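Local structure of dehydrogenase (3UOE) at residues A[151-165]-A[178-192]. The protein probably acts as an oxidoreductase of the malate/L-lactate dehydrogenase (LDH2/MDH2) family, though its substrate is not established. Numbering follows the deposited sequence.
Sequences ARDGLIGIVMSTSEA and GTNPVAIGIPAAGHP
S163 meets T179 where the two segments run on past strands 156-161 and 182-186: its OG accepts a hydrogen bond from the T179 backbone N, 3.0 Å away, and donates to the carbonyl O of its own neighbour, E164. With chi1 at 77°, OG sits between the backbone N and carbonyl carbon of S163, a position from which the hydroxyl reaches both the T179 amide and the E164 carbonyl. Replaced by alanine, this position would lose OG, and the T179 amide is likely to be left without its acceptor and the E164 carbonyl without this donor. Next along, N180 lays OD1 against T162, 3.7 Å from CG2, the two side chains crossing obliquely; N180 ND2 turns instead to G253 O and E257 of helix 246-264. Further along the strand, CG of M160 lies 4.0 Å from CG2 of V182 before the selenomethionine bends at chi3 and leads away from V182 to pack on I256 and L259 of helix 246-264.

Strands 156-161 and 182-186 are antiparallel neighbours, at 169°, in the mixed seven-stranded sheet of this LDH2/MDH2-family chain, with 285-291 on the other side of 156-161. G157 and G185 exchange two backbone hydrogen bonds, as do V159 and A183. I158, M160, V182 and I184 share one face, where I184 packs on A255 of the second subunit; V159 and A183 occupy the other, their CB atoms 4.3 Å apart.

Past the far end of the pairing, the P187 ring crosses I156 at about a right angle, its CD 4.1 Å from I156 CG1. P187 CG also lies 3.3 Å from G154 C, in the Schellman motif that ends helix 144-152, while A151 CB abuts P192 CB at 3.5 Å.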
ATOM      1  N   ALA A 151      14.916  -1.326  -7.551  1.00  9.26           N
ATOM      2  CA  ALA A 151      14.819  -0.182  -8.452  1.00 11.09           C
ATOM      3  C   ALA A 151      16.133   0.064  -9.184  1.00 12.90           C
ATOM      4  O   ALA A 151      16.134   0.427 -10.358  1.00 13.67           O
ATOM      5  CB  ALA A 151      14.365   1.078  -7.703  1.00  9.24           C
ATOM      6  N   ARG A 152      17.252  -0.145  -8.500  1.00 10.17           N
ATOM      7  CA  ARG A 152      18.540   0.076  -9.137  1.00 14.88           C
ATOM      8  C   ARG A 152      18.785  -0.952 -10.240  1.00 17.04           C
ATOM      9  O   ARG A 152      19.449  -0.661 -11.234  1.00 13.80           O
ATOM     10  CB  ARG A 152      19.681   0.088  -8.115  1.00 14.92           C
ATOM     11  CG  ARG A 152      19.756   1.385  -7.312  1.00 19.84           C
ATOM     12  CD  ARG A 152      21.133   1.587  -6.716  1.00 26.97           C
ATOM     13  NE  ARG A 152      21.089   2.380  -5.492  1.00 36.61           N
ATOM     14  CZ  ARG A 152      22.167   2.800  -4.835  1.00 47.41           C
ATOM     15  NH1 ARG A 152      23.382   2.516  -5.298  1.00 47.79           N
ATOM     16  NH2 ARG A 152      22.034   3.512  -3.720  1.00 43.15           N
ATOM     17  N   ASP A 153      18.228  -2.145 -10.057  1.00 15.03           N
ATOM     18  CA  ASP A 153      18.275  -3.190 -11.070  1.00 17.57           C
ATOM     19  C   ASP A 153      17.219  -2.968 -12.141  1.00 15.32           C
ATOM     20  O   ASP A 153      16.975  -3.843 -12.971  1.00 16.92           O
ATOM     21  CB  ASP A 153      18.077  -4.569 -10.426  1.00 22.94           C
ATOM     22  CG  ASP A 153      19.353  -5.102  -9.777  1.00 29.96           C
ATOM     23  OD1 ASP A 153      20.459  -4.676 -10.180  1.00 28.61           O
ATOM     24  OD2 ASP A 153      19.250  -5.954  -8.868  1.00 33.07           O
ATOM     25  N   GLY A 154      16.584  -1.801 -12.117  1.00 13.13           N
ATOM     26  CA  GLY A 154      15.600  -1.466 -13.127  1.00 10.91           C
ATOM     27  C   GLY A 154      14.281  -2.192 -12.945  1.00 11.18           C
ATOM     28  O   GLY A 154      13.493  -2.292 -13.877  1.00  9.67           O
ATOM     29  N   LEU A 155      14.035  -2.696 -11.738  1.00 10.96           N
ATOM     30  CA  LEU A 155      12.772  -3.368 -11.442  1.00 11.59           C
ATOM     31  C   LEU A 155      11.877  -2.561 -10.505  1.00  9.05           C
ATOM     32  O   LEU A 155      12.344  -1.707  -9.762  1.00  9.21           O
ATOM     33  CB  LEU A 155      13.033  -4.745 -10.838  1.00  9.46           C
ATOM     34  CG  LEU A 155      13.840  -5.703 -11.711  1.00 12.41           C
ATOM     35  CD1 LEU A 155      14.361  -6.877 -10.875  1.00 13.35           C
ATOM     36  CD2 LEU A 155      13.020  -6.177 -12.918  1.00  7.90           C
ATOM     37  N   ILE A 156      10.581  -2.838 -10.556  1.00 10.37           N
ATOM     38  CA  ILE A 156       9.651  -2.345  -9.546  1.00  7.98           C
ATOM     39  C   ILE A 156       9.649  -3.338  -8.395  1.00  8.01           C
ATOM     40  O   ILE A 156       9.440  -4.537  -8.606  1.00  8.10           O
ATOM     41  CB  ILE A 156       8.218  -2.244 -10.096  1.00  8.33           C
ATOM     42  CG1 ILE A 156       8.087  -1.045 -11.041  1.00  7.84           C
ATOM     43  CG2 ILE A 156       7.212  -2.178  -8.951  1.00  7.52           C
ATOM     44  CD1 ILE A 156       6.949  -1.199 -12.085  1.00  7.97           C
ATOM     45  N   GLY A 157       9.903  -2.843  -7.186  1.00  6.94           N
ATOM     46  CA  GLY A 157       9.969  -3.691  -6.011  1.00  6.34           C
ATOM     47  C   GLY A 157       8.996  -3.238  -4.937  1.00  8.01           C
ATOM     48  O   GLY A 157       8.987  -2.067  -4.549  1.00  8.46           O
ATOM     49  N   ILE A 158       8.169  -4.168  -4.469  1.00  6.72           N
ATOM     50  CA  ILE A 158       7.205  -3.895  -3.417  1.00  6.12           C
ATOM     51  C   ILE A 158       7.485  -4.838  -2.259  1.00  8.23           C
ATOM     52  O   ILE A 158       7.558  -6.061  -2.445  1.00  9.56           O
ATOM     53  CB  ILE A 158       5.771  -4.083  -3.932  1.00  9.07           C
ATOM     54  CG1 ILE A 158       5.548  -3.163  -5.136  1.00  6.74           C
ATOM     55  CG2 ILE A 158       4.735  -3.832  -2.820  1.00  7.57           C
ATOM     56  CD1 ILE A 158       4.176  -3.256  -5.730  1.00 12.63           C
ATOM     57  N   VAL A 159       7.678  -4.267  -1.071  1.00  6.73           N
ATOM     58  CA  VAL A 159       8.137  -5.040   0.072  1.00  6.26           C
ATOM     59  C   VAL A 159       7.271  -4.787   1.292  1.00  7.18           C
ATOM     60  O   VAL A 159       6.881  -3.647   1.558  1.00  7.30           O
ATOM     61  CB  VAL A 159       9.587  -4.708   0.417  1.00  7.92           C
ATOM     62  CG1 VAL A 159      10.226  -5.870   1.167  1.00  9.02           C
ATOM     63  CG2 VAL A 159      10.366  -4.390  -0.846  1.00  7.02           C
HETATM   64  N   MSE A 160       6.966  -5.860   2.019  1.00  6.04           N
HETATM   65  CA  MSE A 160       6.170  -5.790   3.244  1.00  6.88           C
HETATM   66  C   MSE A 160       6.751  -6.721   4.289  1.00  7.59           C
HETATM   67  O   MSE A 160       7.347  -7.751   3.963  1.00  6.53           O
HETATM   68  CB  MSE A 160       4.724  -6.219   2.991  1.00  7.68           C
HETATM   69  CG  MSE A 160       3.842  -5.152   2.397  1.00  9.56           C
HETATM   70 SE   MSE A 160       2.279  -5.947   1.509  1.00 23.75          SE
HETATM   71  CE  MSE A 160       1.696  -7.185   2.894  1.00 19.06           C
ATOM     72  N   SER A 161       6.559  -6.361   5.550  1.00  6.52           N
ATOM     73  CA  SER A 161       7.006  -7.191   6.652  1.00  5.85           C
ATOM     74  C   SER A 161       6.082  -6.890   7.815  1.00  8.06           C
ATOM     75  O   SER A 161       5.638  -5.749   7.982  1.00  7.66           O
ATOM     76  CB  SER A 161       8.453  -6.847   7.021  1.00  8.01           C
ATOM     77  OG  SER A 161       9.017  -7.792   7.924  1.00  9.33           O
ATOM     78  N   THR A 162       5.775  -7.913   8.603  1.00  6.27           N
ATOM     79  CA  THR A 162       4.966  -7.739   9.799  1.00  6.40           C
ATOM     80  C   THR A 162       5.819  -7.814  11.069  1.00  6.56           C
ATOM     81  O   THR A 162       7.051  -7.928  11.001  1.00  6.24           O
ATOM     82  CB  THR A 162       3.831  -8.769   9.860  1.00  6.72           C
ATOM     83  OG1 THR A 162       4.380 -10.095   9.849  1.00  6.76           O
ATOM     84  CG2 THR A 162       2.873  -8.579   8.680  1.00  4.98           C
ATOM     85  N   SER A 163       5.166  -7.759  12.226  1.00  6.23           N
ATOM     86  CA  SER A 163       5.886  -7.665  13.498  1.00  6.96           C
ATOM     87  C   SER A 163       5.045  -8.122  14.681  1.00  6.04           C
ATOM     88  O   SER A 163       3.925  -8.576  14.506  1.00  6.84           O
ATOM     89  CB  SER A 163       6.293  -6.212  13.741  1.00  6.12           C
ATOM     90  OG  SER A 163       5.172  -5.472  14.179  1.00  5.11           O
ATOM     91  N   GLU A 164       5.609  -7.999  15.882  1.00  6.80           N
ATOM     92  CA  GLU A 164       4.859  -8.139  17.119  1.00  6.58           C
ATOM     93  C   GLU A 164       3.695  -7.156  17.096  1.00  7.69           C
ATOM     94  O   GLU A 164       3.807  -6.059  16.536  1.00  7.42           O
ATOM     95  CB  GLU A 164       5.731  -7.815  18.339  1.00  7.40           C
ATOM     96  CG  GLU A 164       6.700  -8.907  18.788  1.00  8.55           C
ATOM     97  CD  GLU A 164       8.035  -8.852  18.061  1.00 10.01           C
ATOM     98  OE1 GLU A 164       8.105  -8.247  16.963  1.00  7.63           O
ATOM     99  OE2 GLU A 164       9.022  -9.416  18.596  1.00 11.26           O
ATOM    100  N   ALA A 165       2.585  -7.547  17.708  1.00  5.61           N
ATOM    101  CA  ALA A 165       1.444  -6.661  17.868  1.00  7.10           C
ATOM    102  C   ALA A 165       1.860  -5.432  18.672  1.00  7.88           C
ATOM    103  O   ALA A 165       2.121  -5.523  19.870  1.00  8.10           O
ATOM    104  CB  ALA A 165       0.303  -7.403  18.569  1.00  6.90           C
ATOM    105  N   GLY A 178       0.740  -5.241  13.700  1.00  5.87           N
ATOM    106  CA  GLY A 178       2.163  -4.945  13.661  1.00  5.88           C
ATOM    107  C   GLY A 178       2.431  -3.549  13.126  1.00  7.09           C
ATOM    108  O   GLY A 178       1.505  -2.874  12.656  1.00  6.34           O
ATOM    109  N   THR A 179       3.687  -3.109  13.191  1.00  5.44           N
ATOM    110  CA  THR A 179       4.051  -1.810  12.631  1.00  6.75           C
ATOM    111  C   THR A 179       3.961  -1.817  11.104  1.00  6.13           C
ATOM    112  O   THR A 179       3.844  -0.766  10.477  1.00  7.24           O
ATOM    113  CB  THR A 179       5.450  -1.353  13.092  1.00  9.26           C
ATOM    114  OG1 THR A 179       6.405  -2.381  12.817  1.00  8.20           O
ATOM    115  CG2 THR A 179       5.448  -1.053  14.586  1.00  9.41           C
ATOM    116  N   ASN A 180       4.035  -3.014  10.522  1.00  7.13           N
ATOM    117  CA  ASN A 180       3.675  -3.280   9.116  1.00  6.50           C
ATOM    118  C   ASN A 180       4.051  -2.230   8.084  1.00  8.23           C
ATOM    119  O   ASN A 180       3.179  -1.583   7.496  1.00  8.18           O
ATOM    120  CB  ASN A 180       2.184  -3.595   8.991  1.00  6.02           C
ATOM    121  CG  ASN A 180       1.778  -4.776   9.837  1.00  6.42           C
ATOM    122  OD1 ASN A 180       2.620  -5.387  10.507  1.00  5.85           O
ATOM    123  ND2 ASN A 180       0.488  -5.112   9.818  1.00  6.12           N
ATOM    124  N   PRO A 181       5.355  -2.082   7.839  1.00  7.41           N
ATOM    125  CA  PRO A 181       5.836  -1.178   6.798  1.00  7.03           C
ATOM    126  C   PRO A 181       5.589  -1.769   5.412  1.00  9.81           C
ATOM    127  O   PRO A 181       5.564  -3.000   5.229  1.00  6.00           O
ATOM    128  CB  PRO A 181       7.350  -1.116   7.044  1.00  7.15           C
ATOM    129  CG  PRO A 181       7.663  -2.134   8.098  1.00  7.69           C
ATOM    130  CD  PRO A 181       6.424  -2.912   8.412  1.00  6.54           C
ATOM    131  N   VAL A 182       5.406  -0.881   4.441  1.00  9.38           N
ATOM    132  CA  VAL A 182       5.486  -1.256   3.046  1.00  7.75           C
ATOM    133  C   VAL A 182       6.473  -0.329   2.348  1.00  8.63           C
ATOM    134  O   VAL A 182       6.483   0.873   2.590  1.00  9.37           O
ATOM    135  CB  VAL A 182       4.125  -1.175   2.357  1.00  8.12           C
ATOM    136  CG1 VAL A 182       3.525   0.215   2.530  1.00  9.57           C
ATOM    137  CG2 VAL A 182       4.272  -1.525   0.884  1.00  7.73           C
ATOM    138  N   ALA A 183       7.320  -0.896   1.497  1.00  8.91           N
ATOM    139  CA  ALA A 183       8.244  -0.096   0.701  1.00  6.94           C
ATOM    140  C   ALA A 183       8.009  -0.313  -0.797  1.00  7.64           C
ATOM    141  O   ALA A 183       7.731  -1.431  -1.243  1.00  6.90           O
ATOM    142  CB  ALA A 183       9.681  -0.410   1.078  1.00  6.38           C
ATOM    143  N   ILE A 184       8.117   0.760  -1.572  1.00  7.32           N
ATOM    144  CA  ILE A 184       7.935   0.675  -3.017  1.00  7.14           C
ATOM    145  C   ILE A 184       9.088   1.341  -3.772  1.00  7.02           C
ATOM    146  O   ILE A 184       9.334   2.536  -3.626  1.00  6.61           O
ATOM    147  CB  ILE A 184       6.587   1.282  -3.460  1.00  6.55           C
ATOM    148  CG1 ILE A 184       5.427   0.584  -2.748  1.00  8.47           C
ATOM    149  CG2 ILE A 184       6.417   1.173  -4.972  1.00  6.36           C
ATOM    150  CD1 ILE A 184       4.057   1.169  -3.075  1.00  8.09           C
ATOM    151  N   GLY A 185       9.802   0.554  -4.570  1.00  6.89           N
ATOM    152  CA  GLY A 185      10.888   1.077  -5.382  1.00  6.57           C
ATOM    153  C   GLY A 185      10.511   1.113  -6.853  1.00  7.55           C
ATOM    154  O   GLY A 185      10.021   0.128  -7.408  1.00  6.93           O
ATOM    155  N   ILE A 186      10.735   2.253  -7.492  1.00  6.73           N
ATOM    156  CA  ILE A 186      10.384   2.394  -8.897  1.00  8.03           C
ATOM    157  C   ILE A 186      11.529   3.036  -9.667  1.00 11.44           C
ATOM    158  O   ILE A 186      12.005   4.112  -9.301  1.00 12.81           O
ATOM    159  CB  ILE A 186       9.072   3.194  -9.081  1.00  7.66           C
ATOM    160  CG1 ILE A 186       7.932   2.521  -8.295  1.00  8.80           C
ATOM    161  CG2 ILE A 186       8.722   3.292 -10.544  1.00  7.88           C
ATOM    162  CD1 ILE A 186       6.580   3.194  -8.421  1.00  6.92           C
ATOM    163  N   PRO A 187      12.002   2.358 -10.728  1.00 13.32           N
ATOM    164  CA  PRO A 187      13.093   2.946 -11.510  1.00 12.51           C
ATOM    165  C   PRO A 187      12.699   4.321 -12.040  1.00 13.49           C
ATOM    166  O   PRO A 187      11.596   4.522 -12.556  1.00 10.01           O
ATOM    167  CB  PRO A 187      13.275   1.953 -12.666  1.00 11.34           C
ATOM    168  CG  PRO A 187      12.754   0.656 -12.141  1.00 12.78           C
ATOM    169  CD  PRO A 187      11.653   0.998 -11.175  1.00  9.00           C
ATOM    170  N   ALA A 188      13.602   5.271 -11.873  1.00 15.15           N
ATOM    171  CA  ALA A 188      13.458   6.589 -12.462  1.00 21.14           C
ATOM    172  C   ALA A 188      14.736   6.747 -13.255  1.00 24.92           C
ATOM    173  O   ALA A 188      15.480   5.782 -13.389  1.00 36.36           O
ATOM    174  CB  ALA A 188      13.348   7.640 -11.387  1.00 23.02           C
ATOM    175  N   ALA A 189      15.012   7.925 -13.794  1.00 26.31           N
ATOM    176  CA  ALA A 189      16.245   8.073 -14.568  1.00 30.47           C
ATOM    177  C   ALA A 189      17.433   7.785 -13.661  1.00 29.94           C
ATOM    178  O   ALA A 189      17.805   6.633 -13.441  1.00 32.93           O
ATOM    179  CB  ALA A 189      16.353   9.464 -15.166  1.00 30.94           C
ATOM    180  N   GLY A 190      18.024   8.837 -13.122  1.00 31.06           N
ATOM    181  CA  GLY A 190      19.099   8.667 -12.170  1.00 32.10           C
ATOM    182  C   GLY A 190      18.543   8.028 -10.918  1.00 32.81           C
ATOM    183  O   GLY A 190      18.306   6.819 -10.874  1.00 34.68           O
ATOM    184  N   HIS A 191      18.310   8.854  -9.906  1.00 25.60           N
ATOM    185  CA  HIS A 191      17.872   8.372  -8.607  1.00 27.33           C
ATOM    186  C   HIS A 191      16.459   7.801  -8.641  1.00 23.34           C
ATOM    187  O   HIS A 191      15.531   8.439  -9.150  1.00 24.51           O
ATOM    188  CB  HIS A 191      17.977   9.497  -7.580  1.00 30.74           C
ATOM    189  CG  HIS A 191      19.335  10.119  -7.523  1.00 32.59           C
ATOM    190  ND1 HIS A 191      20.367   9.583  -6.783  1.00 39.27           N
ATOM    191  CD2 HIS A 191      19.840  11.216  -8.135  1.00 34.36           C
ATOM    192  CE1 HIS A 191      21.447  10.331  -6.930  1.00 39.07           C
ATOM    193  NE2 HIS A 191      21.154  11.327  -7.748  1.00 45.50           N
ATOM    194  N   PRO A 192      16.293   6.597  -8.079  1.00 17.01           N
ATOM    195  CA  PRO A 192      15.002   5.906  -8.110  1.00 13.92           C
ATOM    196  C   PRO A 192      13.989   6.492  -7.133  1.00 10.82           C
ATOM    197  O   PRO A 192      14.355   7.012  -6.080  1.00 10.03           O
ATOM    198  CB  PRO A 192      15.351   4.467  -7.687  1.00 11.37           C
ATOM    199  CG  PRO A 192      16.822   4.445  -7.390  1.00 15.12           C
ATOM    200  CD  PRO A 192      17.312   5.851  -7.321  1.00 17.16           C
TER